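Local coordinates for protein prolyl oligopeptidase (Galerina marginata, PDB 5N4B) that cleaves peptide bonds after prolyl residues and closes peptides into macrocycles during the biosynthesis of the amanitin toxins, at residues Y100-K114 with D125-V137. The protein carries 1 engineered substitution. Residues are numbered along the deposited sequence; the frame is centred on the assembly and turned at random.
Sequences YNRGLQSQSVLYRSK and DDNVGDVFFDPNV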
ATOM      1  N   TYR A 100       9.731   5.886 -16.558  1.00  8.59           N
ATOM      2  CA  TYR A 100       9.928   4.859 -17.573  1.00  8.32           C
ATOM      3  C   TYR A 100      10.843   3.777 -17.032  1.00  9.93           C
ATOM      4  O   TYR A 100      11.896   4.098 -16.477  1.00 10.09           O
ATOM      5  CB  TYR A 100      10.535   5.441 -18.878  1.00 10.18           C
ATOM      6  CG  TYR A 100      10.888   4.422 -19.948  1.00 11.47           C
ATOM      7  CD1 TYR A 100       9.912   3.626 -20.525  1.00 13.66           C
ATOM      8  CD2 TYR A 100      12.178   4.220 -20.323  1.00 11.78           C
ATOM      9  CE1 TYR A 100      10.232   2.687 -21.475  1.00 14.99           C
ATOM     10  CE2 TYR A 100      12.506   3.284 -21.297  1.00 13.97           C
ATOM     11  CZ  TYR A 100      11.507   2.530 -21.829  1.00 13.80           C
ATOM     12  OH  TYR A 100      11.883   1.602 -22.792  1.00 20.37           O
ATOM     13  N   ASN A 101      10.434   2.510 -17.159  1.00  9.00           N
ATOM     14  CA  ASN A 101      11.231   1.341 -16.795  1.00 10.32           C
ATOM     15  C   ASN A 101      11.412   0.518 -18.067  1.00 10.98           C
ATOM     16  O   ASN A 101      10.432   0.159 -18.718  1.00  9.29           O
ATOM     17  CB  ASN A 101      10.494   0.538 -15.727  1.00  9.06           C
ATOM     18  CG  ASN A 101      11.380  -0.465 -15.041  1.00 11.18           C
ATOM     19  OD1 ASN A 101      12.037  -1.271 -15.702  1.00 10.44           O
ATOM     20  ND2 ASN A 101      11.429  -0.413 -13.714  1.00 12.15           N
ATOM     21  N   ARG A 102      12.659   0.215 -18.403  1.00 10.42           N
ATOM     22  CA  ARG A 102      12.950  -0.591 -19.578  1.00 10.86           C
ATOM     23  C   ARG A 102      12.346  -1.982 -19.497  1.00 10.67           C
ATOM     24  O   ARG A 102      12.151  -2.616 -20.548  1.00 13.73           O
ATOM     25  CB  ARG A 102      14.465  -0.680 -19.813  1.00 11.84           C
ATOM     26  CG  ARG A 102      15.086   0.653 -20.188  1.00 12.08           C
ATOM     27  CD  ARG A 102      16.631   0.688 -19.992  1.00 15.53           C
ATOM     28  NE  ARG A 102      17.347  -0.277 -20.824  1.00 18.21           N
ATOM     29  CZ  ARG A 102      17.788  -0.010 -22.051  1.00 16.90           C
ATOM     30  NH1 ARG A 102      17.632   1.168 -22.623  1.00 22.81           N
ATOM     31  NH2 ARG A 102      18.454  -0.952 -22.709  1.00 24.27           N
ATOM     32  N   GLY A 103      12.086  -2.479 -18.292  1.00 10.31           N
ATOM     33  CA  GLY A 103      11.389  -3.748 -18.087  1.00 10.90           C
ATOM     34  C   GLY A 103      11.658  -4.362 -16.727  1.00 12.19           C
ATOM     35  O   GLY A 103      10.725  -4.711 -16.004  1.00 12.31           O
ATOM     36  N   LEU A 104      12.949  -4.500 -16.387  1.00 11.13           N
ATOM     37  CA  LEU A 104      13.391  -5.193 -15.189  1.00 11.48           C
ATOM     38  C   LEU A 104      14.242  -4.315 -14.300  1.00 12.08           C
ATOM     39  O   LEU A 104      14.944  -4.830 -13.427  1.00 14.38           O
ATOM     40  CB  LEU A 104      14.118  -6.482 -15.545  1.00 11.77           C
ATOM     41  CG  LEU A 104      13.269  -7.520 -16.296  1.00 13.47           C
ATOM     42  CD1 LEU A 104      14.131  -8.649 -16.828  1.00 14.05           C
ATOM     43  CD2 LEU A 104      12.137  -8.035 -15.447  1.00 13.07           C
ATOM     44  N   GLN A 105      14.209  -3.002 -14.480  1.00 11.30           N
ATOM     45  CA  GLN A 105      14.990  -2.121 -13.603  1.00 11.32           C
ATOM     46  C   GLN A 105      14.374  -2.067 -12.215  1.00 10.79           C
ATOM     47  O   GLN A 105      13.150  -2.070 -12.037  1.00 14.48           O
ATOM     48  CB  GLN A 105      15.102  -0.716 -14.218  1.00 10.98           C
ATOM     49  CG  GLN A 105      15.784  -0.656 -15.591  1.00 12.72           C
ATOM     50  CD  GLN A 105      15.772   0.722 -16.092  1.00 12.02           C
ATOM     51  OE1 GLN A 105      14.842   1.149 -16.768  1.00 12.39           O
ATOM     52  NE2 GLN A 105      16.838   1.455 -15.814  1.00 14.89           N
ATOM     53  N   SER A 106      15.248  -1.957 -11.227  1.00 13.04           N
ATOM     54  CA  SER A 106      14.782  -1.993  -9.850  1.00 13.93           C
ATOM     55  C   SER A 106      14.097  -0.700  -9.468  1.00 14.42           C
ATOM     56  O   SER A 106      13.212  -0.703  -8.611  1.00 15.48           O
ATOM     57  CB  SER A 106      15.937  -2.262  -8.913  1.00 16.79           C
ATOM     58  OG  SER A 106      16.375  -3.619  -9.084  1.00 16.62           O
ATOM     59  N   GLN A 107      14.484   0.405 -10.099  1.00 10.23           N
ATOM     60  CA  GLN A 107      13.802   1.682  -9.912  1.00 10.91           C
ATOM     61  C   GLN A 107      13.570   2.286 -11.296  1.00 10.05           C
ATOM     62  O   GLN A 107      14.465   2.269 -12.150  1.00 12.17           O
ATOM     63  CB  GLN A 107      14.572   2.679  -9.034  1.00 12.55           C
ATOM     64  CG  GLN A 107      14.913   2.186  -7.625  1.00 13.78           C
ATOM     65  CD  GLN A 107      15.636   3.216  -6.792  1.00 13.30           C
ATOM     66  OE1 GLN A 107      15.031   4.169  -6.312  1.00 16.34           O
ATOM     67  NE2 GLN A 107      16.911   3.013  -6.613  1.00 16.77           N
ATOM     68  N   SER A 108      12.385   2.804 -11.507  1.00 10.94           N
ATOM     69  CA  SER A 108      12.056   3.458 -12.752  1.00  8.70           C
ATOM     70  C   SER A 108      12.717   4.835 -12.795  1.00 10.48           C
ATOM     71  O   SER A 108      13.050   5.426 -11.770  1.00 12.92           O
ATOM     72  CB  SER A 108      10.553   3.566 -12.932  1.00  9.77           C
ATOM     73  OG  SER A 108      10.034   2.250 -12.930  1.00 12.85           O
ATOM     74  N   VAL A 109      12.887   5.340 -14.008  1.00  9.20           N
ATOM     75  CA  VAL A 109      13.680   6.534 -14.284  1.00  9.47           C
ATOM     76  C   VAL A 109      12.770   7.665 -14.741  1.00  9.43           C
ATOM     77  O   VAL A 109      11.888   7.465 -15.574  1.00  9.00           O
ATOM     78  CB  VAL A 109      14.738   6.237 -15.359  1.00 10.64           C
ATOM     79  CG1 VAL A 109      15.540   7.455 -15.696  1.00 11.34           C
ATOM     80  CG2 VAL A 109      15.639   5.098 -14.836  1.00 11.23           C
ATOM     81  N   LEU A 110      12.998   8.857 -14.196  1.00  9.48           N
ATOM     82  CA  LEU A 110      12.206  10.027 -14.531  1.00  8.65           C
ATOM     83  C   LEU A 110      12.784  10.680 -15.781  1.00  9.43           C
ATOM     84  O   LEU A 110      13.920  11.177 -15.778  1.00 11.27           O
ATOM     85  CB  LEU A 110      12.171  10.997 -13.356  1.00  9.03           C
ATOM     86  CG  LEU A 110      11.237  12.185 -13.360  1.00 11.53           C
ATOM     87  CD1 LEU A 110       9.792  11.751 -13.712  1.00 12.66           C
ATOM     88  CD2 LEU A 110      11.278  12.904 -12.009  1.00 12.41           C
ATOM     89  N   TYR A 111      11.978  10.751 -16.816  1.00  9.16           N
ATOM     90  CA  TYR A 111      12.296  11.334 -18.114  1.00  9.85           C
ATOM     91  C   TYR A 111      11.650  12.697 -18.275  1.00 10.22           C
ATOM     92  O   TYR A 111      10.599  12.970 -17.693  1.00 10.79           O
ATOM     93  CB  TYR A 111      11.766  10.424 -19.238  1.00 10.36           C
ATOM     94  CG  TYR A 111      12.761   9.360 -19.689  1.00 11.57           C
ATOM     95  CD1 TYR A 111      13.226   8.405 -18.830  1.00 11.73           C
ATOM     96  CD2 TYR A 111      13.246   9.345 -20.949  1.00 15.35           C
ATOM     97  CE1 TYR A 111      14.177   7.452 -19.220  1.00 13.21           C
ATOM     98  CE2 TYR A 111      14.171   8.383 -21.355  1.00 16.94           C
ATOM     99  CZ  TYR A 111      14.635   7.461 -20.462  1.00 13.37           C
ATOM    100  OH  TYR A 111      15.590   6.540 -20.874  1.00 18.16           O
ATOM    101  N   ARG A 112      12.302  13.463 -19.068  1.00 11.63           N
ATOM    102  CA  ARG A 112      11.749  14.865 -19.533  0.50 12.03           C
ATOM    103  C   ARG A 112      11.714  15.001 -21.045  1.00 11.58           C
ATOM    104  O   ARG A 112      12.596  14.594 -21.776  1.00 13.33           O
ATOM    105  CB  ARG A 112      12.867  15.853 -19.143  0.50 14.02           C
ATOM    106  CG  ARG A 112      12.644  17.325 -19.550  0.50 15.00           C
ATOM    107  CD  ARG A 112      13.790  18.269 -19.109  0.50 19.67           C
ATOM    108  NE  ARG A 112      13.528  19.673 -19.524  0.50 22.86           N
ATOM    109  CZ  ARG A 112      13.839  20.207 -20.722  0.50 18.63           C
ATOM    110  NH1 ARG A 112      13.665  21.515 -20.961  0.50 26.13           N
ATOM    111  NH2 ARG A 112      14.328  19.445 -21.679  0.50 27.33           N
ATOM    112  N   SER A 113      10.606  15.494 -21.511  1.00 11.93           N
ATOM    113  CA  SER A 113      10.430  15.605 -22.948  1.00 14.09           C
ATOM    114  C   SER A 113      11.511  16.490 -23.559  1.00 13.18           C
ATOM    115  O   SER A 113      11.894  17.509 -22.996  1.00 15.62           O
ATOM    116  CB  SER A 113       9.028  16.141 -23.295  1.00 12.69           C
ATOM    117  OG  SER A 113       8.786  17.441 -22.779  1.00 13.63           O
ATOM    118  N   LYS A 114      11.971  16.067 -24.729  1.00 17.72           N
ATOM    119  CA  LYS A 114      12.919  16.866 -25.494  1.00 20.15           C
ATOM    120  C   LYS A 114      12.304  18.189 -25.908  1.00 22.48           C
ATOM    121  O   LYS A 114      12.979  19.225 -25.886  1.00 26.62           O
ATOM    122  CB  LYS A 114      13.339  16.081 -26.746  1.00 23.05           C
ATOM    123  CG  LYS A 114      14.148  14.808 -26.440  1.00 23.17           C
ATOM    124  CD  LYS A 114      14.513  14.076 -27.713  1.00 24.91           C
ATOM    125  CE  LYS A 114      15.178  12.759 -27.469  1.00 32.75           C
ATOM    126  NZ  LYS A 114      16.562  12.971 -27.069  1.00 39.34           N
ATOM    127  N   ASP A 125      10.058   6.088 -25.736  1.00 20.68           N
ATOM    128  CA  ASP A 125      10.431   6.976 -24.644  1.00 18.01           C
ATOM    129  C   ASP A 125      11.796   7.646 -24.855  1.00 19.46           C
ATOM    130  O   ASP A 125      11.941   8.843 -24.606  1.00 20.15           O
ATOM    131  CB  ASP A 125      10.414   6.199 -23.342  1.00 17.95           C
ATOM    132  CG  ASP A 125       9.033   5.705 -23.019  1.00 18.58           C
ATOM    133  OD1 ASP A 125       8.564   4.744 -23.687  1.00 20.30           O
ATOM    134  OD2 ASP A 125       8.368   6.328 -22.143  1.00 17.13           O
ATOM    135  N   ASP A 126      12.809   6.882 -25.286  1.00 21.11           N
ATOM    136  CA  ASP A 126      14.141   7.449 -25.522  1.00 24.12           C
ATOM    137  C   ASP A 126      14.229   8.315 -26.759  1.00 23.96           C
ATOM    138  O   ASP A 126      15.192   9.067 -26.910  1.00 30.18           O
ATOM    139  CB  ASP A 126      15.175   6.348 -25.639  1.00 29.64           C
ATOM    140  CG  ASP A 126      15.577   5.844 -24.314  1.00 31.86           C
ATOM    141  OD1 ASP A 126      16.024   6.672 -23.478  1.00 25.95           O
ATOM    142  OD2 ASP A 126      15.438   4.629 -24.096  1.00 35.20           O
ATOM    143  N   ASN A 127      13.285   8.209 -27.650  1.00 23.56           N
ATOM    144  CA  ASN A 127      13.248   9.090 -28.795  1.00 26.30           C
ATOM    145  C   ASN A 127      12.524  10.385 -28.528  1.00 25.73           C
ATOM    146  O   ASN A 127      12.734  11.350 -29.271  1.00 28.82           O
ATOM    147  CB  ASN A 127      12.585   8.377 -29.957  1.00 26.90           C
ATOM    148  CG  ASN A 127      13.474   7.282 -30.545  1.00 33.55           C
ATOM    149  OD1 ASN A 127      14.680   7.460 -30.669  1.00 33.34           O
ATOM    150  ND2 ASN A 127      12.880   6.142 -30.862  1.00 36.99           N
ATOM    151  N   VAL A 128      11.655  10.440 -27.509  1.00 20.87           N
ATOM    152  CA  VAL A 128      10.902  11.655 -27.221  1.00 18.93           C
ATOM    153  C   VAL A 128      11.325  12.322 -25.914  1.00 19.11           C
ATOM    154  O   VAL A 128      10.863  13.442 -25.617  1.00 19.24           O
ATOM    155  CB  VAL A 128       9.379  11.421 -27.215  1.00 19.87           C
ATOM    156  CG1 VAL A 128       8.858  10.871 -28.561  1.00 23.45           C
ATOM    157  CG2 VAL A 128       8.972  10.514 -26.064  1.00 18.94           C
ATOM    158  N   GLY A 129      12.192  11.678 -25.128  1.00 18.08           N
ATOM    159  CA  GLY A 129      12.620  12.201 -23.843  1.00 16.62           C
ATOM    160  C   GLY A 129      14.058  11.873 -23.547  1.00 15.89           C
ATOM    161  O   GLY A 129      14.691  11.066 -24.244  1.00 20.54           O
ATOM    162  N   ASP A 130      14.599  12.611 -22.595  1.00 17.35           N
ATOM    163  CA  ASP A 130      15.934  12.369 -22.066  1.00 19.77           C
ATOM    164  C   ASP A 130      15.801  12.105 -20.567  1.00 18.13           C
ATOM    165  O   ASP A 130      14.830  12.513 -19.917  1.00 16.09           O
ATOM    166  CB  ASP A 130      16.872  13.605 -22.199  1.00 25.72           C
ATOM    167  CG  ASP A 130      16.918  14.232 -23.606  1.00 33.10           C
ATOM    168  OD1 ASP A 130      17.218  13.494 -24.529  1.00 33.94           O
ATOM    169  OD2 ASP A 130      16.643  15.462 -23.742  1.00 42.49           O
ATOM    170  N   VAL A 131      16.777  11.432 -19.969  1.00 16.82           N
ATOM    171  CA  VAL A 131      16.779  11.215 -18.530  1.00 14.05           C
ATOM    172  C   VAL A 131      16.860  12.550 -17.829  1.00 14.49           C
ATOM    173  O   VAL A 131      17.727  13.379 -18.131  1.00 18.69           O
ATOM    174  CB  VAL A 131      17.946  10.299 -18.122  1.00 16.47           C
ATOM    175  CG1 VAL A 131      18.094  10.227 -16.614  1.00 15.28           C
ATOM    176  CG2 VAL A 131      17.813   8.917 -18.751  1.00 20.06           C
ATOM    177  N   PHE A 132      15.998  12.743 -16.829  1.00 13.54           N
ATOM    178  CA  PHE A 132      16.115  13.819 -15.860  1.00 12.80           C
ATOM    179  C   PHE A 132      16.630  13.314 -14.520  1.00 14.61           C
ATOM    180  O   PHE A 132      17.563  13.897 -13.949  1.00 17.04           O
ATOM    181  CB  PHE A 132      14.793  14.622 -15.668  1.00 13.92           C
ATOM    182  CG  PHE A 132      14.805  15.458 -14.464  1.00 13.22           C
ATOM    183  CD1 PHE A 132      15.762  16.432 -14.311  1.00 15.76           C
ATOM    184  CD2 PHE A 132      13.954  15.234 -13.393  1.00 13.39           C
ATOM    185  CE1 PHE A 132      15.862  17.134 -13.160  1.00 15.35           C
ATOM    186  CE2 PHE A 132      14.046  15.931 -12.262  1.00 13.14           C
ATOM    187  CZ  PHE A 132      14.972  16.901 -12.115  1.00 15.08           C
ATOM    188  N   PHE A 133      16.076  12.224 -14.004  1.00 13.22           N
ATOM    189  CA  PHE A 133      16.456  11.777 -12.667  1.00 11.92           C
ATOM    190  C   PHE A 133      16.406  10.268 -12.633  1.00 11.98           C
ATOM    191  O   PHE A 133      15.317   9.665 -12.723  1.00 12.27           O
ATOM    192  CB  PHE A 133      15.546  12.386 -11.585  1.00 12.08           C
ATOM    193  CG  PHE A 133      15.958  12.054 -10.190  1.00 13.41           C
ATOM    194  CD1 PHE A 133      16.939  12.808  -9.565  1.00 15.78           C
ATOM    195  CD2 PHE A 133      15.419  10.993  -9.507  1.00 19.06           C
ATOM    196  CE1 PHE A 133      17.358  12.541  -8.274  1.00 19.82           C
ATOM    197  CE2 PHE A 133      15.873  10.737  -8.178  1.00 18.18           C
ATOM    198  CZ  PHE A 133      16.858  11.514  -7.625  1.00 16.87           C
ATOM    199  N   ASP A 134      17.578   9.651 -12.516  1.00 12.89           N
ATOM    200  CA  ASP A 134      17.721   8.193 -12.472  1.00 13.60           C
ATOM    201  C   ASP A 134      18.017   7.778 -11.034  1.00 13.35           C
ATOM    202  O   ASP A 134      19.165   7.899 -10.576  1.00 14.72           O
ATOM    203  CB  ASP A 134      18.831   7.726 -13.409  1.00 14.67           C
ATOM    204  CG  ASP A 134      18.977   6.225 -13.444  1.00 16.21           C
ATOM    205  OD1 ASP A 134      18.345   5.564 -12.599  1.00 14.74           O
ATOM    206  OD2 ASP A 134      19.724   5.714 -14.314  1.00 19.51           O
ATOM    207  N   PRO A 135      17.035   7.317 -10.267  1.00 12.39           N
ATOM    208  CA  PRO A 135      17.325   7.004  -8.863  1.00 13.89           C
ATOM    209  C   PRO A 135      18.304   5.863  -8.708  1.00 16.24           C
ATOM    210  O   PRO A 135      18.865   5.684  -7.607  1.00 17.17           O
ATOM    211  CB  PRO A 135      15.952   6.658  -8.286  1.00 15.79           C
ATOM    212  CG  PRO A 135      14.997   6.744  -9.296  1.00 17.27           C
ATOM    213  CD  PRO A 135      15.640   7.057 -10.619  1.00 14.73           C
ATOM    214  N   ASN A 136      18.529   5.058  -9.747  1.00 14.75           N
ATOM    215  CA  ASN A 136      19.453   3.962  -9.599  1.00 16.40           C
ATOM    216  C   ASN A 136      20.867   4.466  -9.383  1.00 21.34           C
ATOM    217  O   ASN A 136      21.722   3.668  -8.977  1.00 26.19           O
ATOM    218  CB  ASN A 136      19.390   3.052 -10.828  1.00 17.63           C
ATOM    219  CG  ASN A 136      18.011   2.466 -11.061  1.00 19.99           C
ATOM    220  OD1 ASN A 136      17.596   1.522 -10.383  1.00 20.01           O
ATOM    221  ND2 ASN A 136      17.299   3.000 -12.017  1.00 15.48           N
ATOM    222  N   VAL A 137      21.176   5.713  -9.714  1.00 17.94           N
ATOM    223  CA  VAL A 137      22.536   6.189  -9.486  1.00 20.71           C
ATOM    224  C   VAL A 137      22.712   6.913  -8.159  1.00 20.11           C
ATOM    225  O   VAL A 137      23.786   7.456  -7.892  1.00 23.10           O
ATOM    226  CB  VAL A 137      23.059   7.018 -10.657  1.00 24.40           C
ATOM    227  CG1 VAL A 137      22.931   6.255 -11.957  1.00 31.45           C
ATOM    228  CG2 VAL A 137      22.372   8.303 -10.752  1.00 20.77           C
TER
HETATM  229  O   HOH W   1       9.772   2.576 -24.985  1.00 23.68           O
HETATM  230  O   HOH W   2      16.136   3.333 -22.149  1.00 22.25           O
HETATM  231  O   HOH W   3      18.648   4.003 -16.378  1.00 21.46           O
HETATM  232  O   HOH W   4      18.135  -1.446 -11.935  1.00 25.71           O
HETATM  233  O   HOH W   5      18.330   0.816  -7.804  1.00 21.72           O
HETATM  234  O   HOH W   6      14.892  16.328 -21.986  1.00 25.96           O
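The carbonyl oxygen of L110 is gripped by two successive amides of the facing strand, F132 N at 2.8 Å and F133 N at 3.0 Å, the signature of a classic beta bulge. It interrupts the antiparallel pairing of strands 109-113 and 129-133, the third and fourth strands of a four-stranded blade in the N-terminal beta-propeller. L110 N returns a bond to F133 O, and beyond the bulge regular pairing resumes, with R112 N meeting D130 O almost straight at 176°. L110 CD2 lies at the edge of the F132 ring, in its plane.

The short helix 125-128 brings two acidic side chains to tyrosines. D125 lays CB over the centre of the Y100 ring, a CH-pi contact, with its carboxylate stacked nearly parallel, 15° apart, toward CD1; the carboxylate has further partners in W98 and R447. Y111 OH donates to D126 OD1 over 2.6 Å.

N136 pairs with the loop before strand 109-113: N136 ND2 donates to Q107 O at 2.9 Å and also to D134 OD1. At the far end K114, bent at its last torsion (chi4 -76°), places NZ 2.7 Å from D130 OD1 on the syn side, a salt bridge tilted from the carboxylate plane.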